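Local coordinates for protein 6-phosphogluconate dehydrogenase, NAD-binding (Mycolicibacterium smegmatis MC2 155, PDB 6SMT) that reduces imines with S-enantioselectivity, binding NADPH in a Rossmann-type domain that it shares with 6-phosphogluconate and 3-hydroxyisobutyrate dehydrogenase relatives, at residues T35-N40 against I64-L69; P58-A63 against D81-A86. All coordinates share one frame; numbering follows the deposited sequence.

Contacts 1 and 2 adjoin one another in the NADPH-binding domain, their centres about 11 Å apart, and both use helix 60-65: contact 1 takes its C-terminal end, contact 2 its N-terminal start. W39 of strand 35-39 joins them. Its CB lies 3.7 Å from CB of A63 and its indole NE1 3.6 Å from CD of P60, with a weak hydrogen bond from NE1 to the carbonyl oxygen of P58. Each contact also reaches the cofactor at one residue, N40 at the adenosine ribose and its 2'-phosphate in contact 1, and I83 at the adenine ring in contact 2. Both therefore border the adenosine half of NADPH.

Contact 1 of 2, residues T35-N40 against I64-L69; sequences TVTVWN and IAASDL. With NDP (NADPH dihydro-nicotinamide-adenine-dinucleotide phosphate), chain L.
T37 meets A66 and S67 in a small van der Waals contact backed by a water bridge. The methyl of A66 lies against both branches of T37, its CB 3.8 Å from the hydroxyl OG1 and 4.1 Å from the methyl CG2. No direct hydrogen bond crosses between the segments, and OG1 of T37 stands 4.2 Å from OG of S67. One water fills that role: it binds T37 OG1 at 2.8 Å and S67 OG at 2.7 Å, and donates to the carbonyl oxygen of T35. With chi1 of T37 at -61°, OG1 sits beside the backbone N and can reach this water. S67 OG is also hydrogen-bonded to T14.

The cofactor is gripped at the far end of the strand. The amide of N40 spans two groups: OD1 accepts from ribose O3B of NADPH at 2.7 Å, while ND2 donates to phosphate oxygen O3X at 2.9 Å (N-H...O 166°). OD1 also accepts from L18 N, and ND2 donates to T42 O, which fixes the amide's rotation.

Strand 35-39 runs between strands 12-16 and 55-56 in the parallel part of the mixed sheet, and the chain through A66 and S67 leads on from helix 60-65 to strand 69-72.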
loop_
_atom_site.group_PDB
_atom_site.type_symbol
_atom_site.label_atom_id
_atom_site.label_comp_id
_atom_site.label_asym_id
_atom_site.label_seq_id
_atom_site.Cartn_x
_atom_site.Cartn_y
_atom_site.Cartn_z
ATOM N N THR B 35 -28.367 -8.740 -24.097
ATOM C CA THR B 35 -29.368 -7.724 -24.359
ATOM C C THR B 35 -29.369 -6.793 -23.163
ATOM O O THR B 35 -29.916 -7.191 -22.114
ATOM C CB THR B 35 -30.759 -8.290 -24.655
ATOM O OG1 THR B 35 -30.597 -9.137 -25.797
ATOM C CG2 THR B 35 -31.771 -7.216 -24.880
ATOM N N VAL B 36 -28.779 -5.620 -23.350
ATOM C CA VAL B 36 -28.488 -4.687 -22.251
ATOM C C VAL B 36 -29.425 -3.532 -22.333
ATOM O O VAL B 36 -29.450 -2.867 -23.385
ATOM C CB VAL B 36 -27.013 -4.284 -22.224
ATOM C CG1 VAL B 36 -26.735 -3.385 -21.059
ATOM C CG2 VAL B 36 -26.116 -5.535 -22.187
ATOM N N THR B 37 -30.102 -3.245 -21.225
ATOM C CA THR B 37 -30.873 -2.007 -21.068
ATOM C C THR B 37 -30.146 -1.149 -20.064
ATOM O O THR B 37 -29.777 -1.654 -18.994
ATOM C CB THR B 37 -32.310 -2.319 -20.645
ATOM O OG1 THR B 37 -32.942 -3.123 -21.655
ATOM C CG2 THR B 37 -33.156 -1.105 -20.345
ATOM N N VAL B 38 -30.109 0.148 -20.296
ATOM C CA VAL B 38 -29.406 1.075 -19.383
ATOM C C VAL B 38 -30.326 2.159 -18.915
ATOM O O VAL B 38 -31.268 2.559 -19.621
ATOM C CB VAL B 38 -28.116 1.613 -19.970
ATOM C CG1 VAL B 38 -27.202 0.519 -20.354
ATOM C CG2 VAL B 38 -28.338 2.495 -21.204
ATOM N N TRP B 39 -30.064 2.694 -17.733
ATOM C CA TRP B 39 -30.769 3.834 -17.111
ATOM C C TRP B 39 -29.785 4.626 -16.298
ATOM O O TRP B 39 -28.883 4.014 -15.656
ATOM C CB TRP B 39 -31.969 3.407 -16.291
ATOM C CG TRP B 39 -32.636 4.565 -15.602
ATOM C CD1 TRP B 39 -33.679 5.344 -16.087
ATOM C CD2 TRP B 39 -32.296 5.147 -14.351
ATOM N NE1 TRP B 39 -33.943 6.378 -15.212
ATOM C CE2 TRP B 39 -33.132 6.267 -14.098
ATOM C CE3 TRP B 39 -31.344 4.813 -13.375
ATOM C CZ2 TRP B 39 -33.043 7.035 -12.934
ATOM C CZ3 TRP B 39 -31.219 5.617 -12.277
ATOM C CH2 TRP B 39 -32.083 6.684 -12.020
ATOM N N ASN B 40 -29.876 5.951 -16.321
ATOM C CA ASN B 40 -29.116 6.834 -15.421
ATOM C C ASN B 40 -30.007 7.989 -15.027
ATOM O O ASN B 40 -30.794 8.453 -15.911
ATOM C CB ASN B 40 -27.839 7.220 -16.089
ATOM C CG ASN B 40 -26.892 7.923 -15.170
ATOM O OD1 ASN B 40 -26.451 7.273 -14.191
ATOM N ND2 ASN B 40 -26.463 9.121 -15.482
ATOM N N ILE B 64 -35.797 -1.867 -14.981
ATOM C CA ILE B 64 -35.786 -3.152 -14.255
ATOM C C ILE B 64 -36.775 -4.127 -14.913
ATOM O O ILE B 64 -36.474 -5.290 -15.150
ATOM C CB ILE B 64 -36.009 -2.915 -12.757
ATOM C CG1 ILE B 64 -34.757 -2.244 -12.202
ATOM C CG2 ILE B 64 -36.330 -4.221 -12.073
ATOM C CD1 ILE B 64 -34.901 -1.802 -10.818
ATOM N N ALA B 65 -37.944 -3.608 -15.335
ATOM C CA ALA B 65 -38.929 -4.519 -15.961
ATOM C C ALA B 65 -38.469 -5.078 -17.280
ATOM O O ALA B 65 -39.037 -6.115 -17.718
ATOM C CB ALA B 65 -40.244 -3.763 -16.142
ATOM N N ALA B 66 -37.451 -4.506 -17.931
ATOM C CA ALA B 66 -36.959 -4.956 -19.235
ATOM C C ALA B 66 -36.166 -6.258 -19.147
ATOM O O ALA B 66 -35.961 -6.919 -20.175
ATOM C CB ALA B 66 -36.159 -3.891 -19.855
ATOM N N SER B 67 -35.641 -6.619 -17.966
ATOM C CA SER B 67 -34.644 -7.672 -17.843
ATOM C C SER B 67 -34.862 -8.650 -16.688
ATOM O O SER B 67 -35.482 -8.309 -15.694
ATOM C CB SER B 67 -33.246 -7.051 -17.693
ATOM O OG SER B 67 -32.962 -6.070 -18.703
ATOM N N ASP B 68 -34.226 -9.777 -16.782
ATOM C CA ASP B 68 -34.281 -10.781 -15.691
ATOM C C ASP B 68 -33.339 -10.392 -14.553
ATOM O O ASP B 68 -33.633 -10.762 -13.410
ATOM C CB ASP B 68 -33.895 -12.150 -16.206
ATOM C CG ASP B 68 -34.887 -12.715 -17.219
ATOM O OD1 ASP B 68 -36.052 -12.323 -17.146
ATOM O OD2 ASP B 68 -34.458 -13.566 -17.966
ATOM N N LEU B 69 -32.346 -9.561 -14.821
ATOM C CA LEU B 69 -31.235 -9.235 -13.888
ATOM C C LEU B 69 -30.963 -7.777 -13.982
ATOM O O LEU B 69 -30.766 -7.290 -15.099
ATOM C CB LEU B 69 -30.011 -10.051 -14.296
ATOM C CG LEU B 69 -28.751 -9.824 -13.488
ATOM C CD1 LEU B 69 -28.959 -10.289 -12.052
ATOM C CD2 LEU B 69 -27.573 -10.576 -14.067
HETATM P PA NDP L . -19.722 7.150 -8.573
HETATM O O1A NDP L . -19.408 6.373 -7.328
HETATM O O2A NDP L . -19.136 8.511 -8.780
HETATM O O5B NDP L . -21.298 7.197 -8.745
HETATM C C5B NDP L . -21.806 7.914 -9.884
HETATM C C4B NDP L . -23.119 7.292 -10.289
HETATM O O4B NDP L . -24.083 7.362 -9.200
HETATM C C3B NDP L . -23.774 8.049 -11.461
HETATM O O3B NDP L . -24.525 7.167 -12.274
HETATM C C2B NDP L . -24.682 9.005 -10.719
HETATM O O2B NDP L . -25.803 9.536 -11.419
HETATM C C1B NDP L . -25.228 8.039 -9.685
HETATM N N9A NDP L . -25.899 8.676 -8.557
HETATM C C8A NDP L . -25.344 9.436 -7.553
HETATM N N7A NDP L . -26.233 9.843 -6.676
HETATM C C5A NDP L . -27.443 9.341 -7.124
HETATM C C6A NDP L . -28.783 9.455 -6.670
HETATM N N6A NDP L . -29.135 10.058 -5.538
HETATM N N1A NDP L . -29.736 8.838 -7.400
HETATM C C2A NDP L . -29.404 8.179 -8.514
HETATM N N3A NDP L . -28.187 8.028 -9.050
HETATM C C4A NDP L . -27.255 8.650 -8.318
HETATM O O3 NDP L . -19.358 6.349 -9.914
HETATM P PN NDP L . -18.505 5.129 -10.378
HETATM O O1N NDP L . -19.044 4.691 -11.666
HETATM O O2N NDP L . -17.065 5.492 -10.313
HETATM O O5D NDP L . -18.705 4.006 -9.245
HETATM C C5D NDP L . -19.969 3.378 -9.058
HETATM C C4D NDP L . -19.809 2.432 -7.893
HETATM O O4D NDP L . -18.839 1.423 -8.276
HETATM C C3D NDP L . -19.320 3.049 -6.576
HETATM O O3D NDP L . -20.000 2.531 -5.439
HETATM C C2D NDP L . -17.858 2.640 -6.543
HETATM O O2D NDP L . -17.276 2.540 -5.246
HETATM C C1D NDP L . -17.841 1.315 -7.258
HETATM N N1N NDP L . -16.559 1.003 -7.919
HETATM C C2N NDP L . -16.001 1.888 -8.802
HETATM C C3N NDP L . -14.785 1.668 -9.357
HETATM C C7N NDP L . -14.159 2.612 -10.303
HETATM O O7N NDP L . -13.011 2.308 -10.700
HETATM N N7N NDP L . -14.781 3.697 -10.735
HETATM C C4N NDP L . -14.022 0.490 -8.997
HETATM C C5N NDP L . -14.681 -0.444 -8.108
HETATM C C6N NDP L . -15.886 -0.211 -7.635
HETATM P P2B NDP L . -25.527 10.821 -12.377
HETATM O O1X NDP L . -26.966 11.333 -12.684
HETATM O O2X NDP L . -24.755 11.833 -11.534
HETATM O O3X NDP L . -24.756 10.423 -13.571
HETATM O O HOH W 1 -32.411 -5.855 -21.337
#

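Contact 2 of 2, residues P58-A63 against D81-A86; sequences PTPAAA and DAILTA. With NDP (NADPH dihydro-nicotinamide-adenine-dinucleotide phosphate), chain L.
P60 packs its ring against one turn of helix 77-87, and the side chain can be followed outward atom by atom. The bond from CA to CB points toward helix 77-87. CB itself lies 3.7 Å from the carbonyl oxygen of I83 and 4.0 Å from CG2 of the same residue, so it meets both backbone and side chain there. One atom further, CG reaches the methyl of A86, with 4.0 Å to its CB. CD, which closes the ring, turns to the indole of W39. The ring thus bridges I83 and A86, residues one turn apart on the helix. The nearest CA pair, P60 and I83 at 6.3 Å, shows how closely the backbones approach.

I83 works in two directions. Its CG2 branch, anti to the backbone N, meets P60, whereas CG1, beside the backbone N (chi1 -67°), carries CD1 to the adenine of NADPH, where CD1 lies 3.8 Å from C2A. Beside the ring, a water links the backbones: it accepts from A61 N and donates to the carbonyl oxygen of A86 at 2.7 Å, and the methyl of A61 lies only loosely against that oxygen.

Each helix carries its own side-chain bond to the backbone. T59 occupies the N-cap, its OG1 accepting from A62 N at 3.0 Å with a nearly straight N-H...O angle of 168°. In the partner helix, T85 OG1 donates to D81 O at 2.8 Å, and T85 N reaches that oxygen from the opposite face of its plane.

W39 and L16 cover P60 and I83 from the sheet. Helices 60-65 and 77-87, joined through strand 69-72, pack side by side on the sheet of a Rossmann-type NADPH-binding domain, with I83 lining the adenine pocket.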
loop_
_atom_site.group_PDB
_atom_site.type_symbol
_atom_site.label_atom_id
_atom_site.label_comp_id
_atom_site.label_asym_id
_atom_site.label_seq_id
_atom_site.Cartn_x
_atom_site.Cartn_y
_atom_site.Cartn_z
ATOM N N PRO B 58 -36.635 4.926 -19.820
ATOM C CA PRO B 58 -36.733 6.261 -19.237
ATOM C C PRO B 58 -36.802 6.355 -17.709
ATOM O O PRO B 58 -36.541 7.360 -17.204
ATOM C CB PRO B 58 -38.036 6.705 -19.937
ATOM C CG PRO B 58 -38.859 5.437 -19.998
ATOM C CD PRO B 58 -37.852 4.384 -20.458
ATOM N N THR B 59 -37.176 5.286 -17.030
ATOM C CA THR B 59 -37.377 5.302 -15.575
ATOM C C THR B 59 -36.708 4.044 -15.010
ATOM O O THR B 59 -36.547 3.045 -15.726
ATOM C CB THR B 59 -38.861 5.266 -15.192
ATOM O OG1 THR B 59 -39.431 4.017 -15.552
ATOM C CG2 THR B 59 -39.606 6.451 -15.787
ATOM N N PRO B 60 -36.365 4.036 -13.703
ATOM C CA PRO B 60 -35.918 2.783 -13.073
ATOM C C PRO B 60 -36.901 1.635 -13.153
ATOM O O PRO B 60 -36.541 0.520 -13.402
ATOM C CB PRO B 60 -35.721 3.127 -11.613
ATOM C CG PRO B 60 -35.458 4.590 -11.668
ATOM C CD PRO B 60 -36.314 5.183 -12.786
ATOM N N ALA B 61 -38.229 1.866 -13.022
ATOM C CA ALA B 61 -39.198 0.772 -13.166
ATOM C C ALA B 61 -39.145 0.164 -14.562
ATOM O O ALA B 61 -39.142 -1.035 -14.706
ATOM C CB ALA B 61 -40.590 1.331 -12.892
ATOM N N ALA B 62 -39.152 0.987 -15.601
ATOM C CA ALA B 62 -39.105 0.458 -16.972
ATOM C C ALA B 62 -37.772 -0.251 -17.254
ATOM O O ALA B 62 -37.790 -1.317 -17.881
ATOM C CB ALA B 62 -39.327 1.558 -17.979
ATOM N N ALA B 63 -36.709 0.275 -16.683
ATOM C CA ALA B 63 -35.376 -0.367 -16.855
ATOM C C ALA B 63 -35.385 -1.761 -16.227
ATOM O O ALA B 63 -34.942 -2.701 -16.876
ATOM C CB ALA B 63 -34.342 0.548 -16.280
ATOM N N ASP B 81 -31.073 2.808 -2.872
ATOM C CA ASP B 81 -32.407 2.635 -2.265
ATOM C C ASP B 81 -33.370 3.678 -2.868
ATOM O O ASP B 81 -34.555 3.317 -3.071
ATOM C CB ASP B 81 -32.296 2.745 -0.766
ATOM C CG ASP B 81 -31.535 1.549 -0.158
ATOM O OD1 ASP B 81 -31.311 0.510 -0.874
ATOM O OD2 ASP B 81 -31.262 1.598 1.080
ATOM N N ALA B 82 -32.871 4.839 -3.240
ATOM C CA ALA B 82 -33.739 5.845 -3.918
ATOM C C ALA B 82 -34.145 5.305 -5.307
ATOM O O ALA B 82 -35.345 5.493 -5.759
ATOM C CB ALA B 82 -33.043 7.160 -4.029
ATOM N N ILE B 83 -33.250 4.648 -6.037
ATOM C CA ILE B 83 -33.579 4.072 -7.353
ATOM C C ILE B 83 -34.559 2.930 -7.169
ATOM O O ILE B 83 -35.551 2.853 -7.914
ATOM C CB ILE B 83 -32.292 3.642 -8.058
ATOM C CG1 ILE B 83 -31.458 4.852 -8.416
ATOM C CG2 ILE B 83 -32.565 2.722 -9.231
ATOM C CD1 ILE B 83 -29.987 4.471 -8.756
ATOM N N LEU B 84 -34.364 2.039 -6.224
ATOM C CA LEU B 84 -35.262 0.896 -6.036
ATOM C C LEU B 84 -36.625 1.436 -5.555
ATOM O O LEU B 84 -37.639 0.880 -6.037
ATOM C CB LEU B 84 -34.642 -0.051 -5.022
ATOM C CG LEU B 84 -33.411 -0.779 -5.541
ATOM C CD1 LEU B 84 -32.805 -1.586 -4.387
ATOM C CD2 LEU B 84 -33.715 -1.671 -6.735
ATOM N N THR B 85 -36.678 2.469 -4.707
ATOM C CA THR B 85 -37.976 3.084 -4.279
ATOM C C THR B 85 -38.687 3.558 -5.566
ATOM O O THR B 85 -39.949 3.265 -5.681
ATOM C CB THR B 85 -37.801 4.194 -3.260
ATOM O OG1 THR B 85 -37.145 3.556 -2.157
ATOM C CG2 THR B 85 -39.138 4.813 -2.900
ATOM N N ALA B 86 -38.027 4.308 -6.441
ATOM C CA ALA B 86 -38.608 4.799 -7.715
ATOM C C ALA B 86 -39.083 3.624 -8.557
ATOM O O ALA B 86 -40.118 3.806 -9.335
ATOM C CB ALA B 86 -37.677 5.681 -8.476
HETATM P PA NDP L . -19.722 7.150 -8.573
HETATM O O1A NDP L . -19.408 6.373 -7.328
HETATM O O2A NDP L . -19.136 8.511 -8.780
HETATM O O5B NDP L . -21.298 7.197 -8.745
HETATM C C5B NDP L . -21.806 7.914 -9.884
HETATM C C4B NDP L . -23.119 7.292 -10.289
HETATM O O4B NDP L . -24.083 7.362 -9.200
HETATM C C3B NDP L . -23.774 8.049 -11.461
HETATM O O3B NDP L . -24.525 7.167 -12.274
HETATM C C2B NDP L . -24.682 9.005 -10.719
HETATM O O2B NDP L . -25.803 9.536 -11.419
HETATM C C1B NDP L . -25.228 8.039 -9.685
HETATM N N9A NDP L . -25.899 8.676 -8.557
HETATM C C8A NDP L . -25.344 9.436 -7.553
HETATM N N7A NDP L . -26.233 9.843 -6.676
HETATM C C5A NDP L . -27.443 9.341 -7.124
HETATM C C6A NDP L . -28.783 9.455 -6.670
HETATM N N6A NDP L . -29.135 10.058 -5.538
HETATM N N1A NDP L . -29.736 8.838 -7.400
HETATM C C2A NDP L . -29.404 8.179 -8.514
HETATM N N3A NDP L . -28.187 8.028 -9.050
HETATM C C4A NDP L . -27.255 8.650 -8.318
HETATM O O3 NDP L . -19.358 6.349 -9.914
HETATM P PN NDP L . -18.505 5.129 -10.378
HETATM O O1N NDP L . -19.044 4.691 -11.666
HETATM O O2N NDP L . -17.065 5.492 -10.313
HETATM O O5D NDP L . -18.705 4.006 -9.245
HETATM C C5D NDP L . -19.969 3.378 -9.058
HETATM C C4D NDP L . -19.809 2.432 -7.893
HETATM O O4D NDP L . -18.839 1.423 -8.276
HETATM C C3D NDP L . -19.320 3.049 -6.576
HETATM O O3D NDP L . -20.000 2.531 -5.439
HETATM C C2D NDP L . -17.858 2.640 -6.543
HETATM O O2D NDP L . -17.276 2.540 -5.246
HETATM C C1D NDP L . -17.841 1.315 -7.258
HETATM N N1N NDP L . -16.559 1.003 -7.919
HETATM C C2N NDP L . -16.001 1.888 -8.802
HETATM C C3N NDP L . -14.785 1.668 -9.357
HETATM C C7N NDP L . -14.159 2.612 -10.303
HETATM O O7N NDP L . -13.011 2.308 -10.700
HETATM N N7N NDP L . -14.781 3.697 -10.735
HETATM C C4N NDP L . -14.022 0.490 -8.997
HETATM C C5N NDP L . -14.681 -0.444 -8.108
HETATM C C6N NDP L . -15.886 -0.211 -7.635
HETATM P P2B NDP L . -25.527 10.821 -12.377
HETATM O O1X NDP L . -26.966 11.333 -12.684
HETATM O O2X NDP L . -24.755 11.833 -11.534
HETATM O O3X NDP L . -24.756 10.423 -13.571
HETATM O O HOH W 2 -39.581 4.407 -11.957
#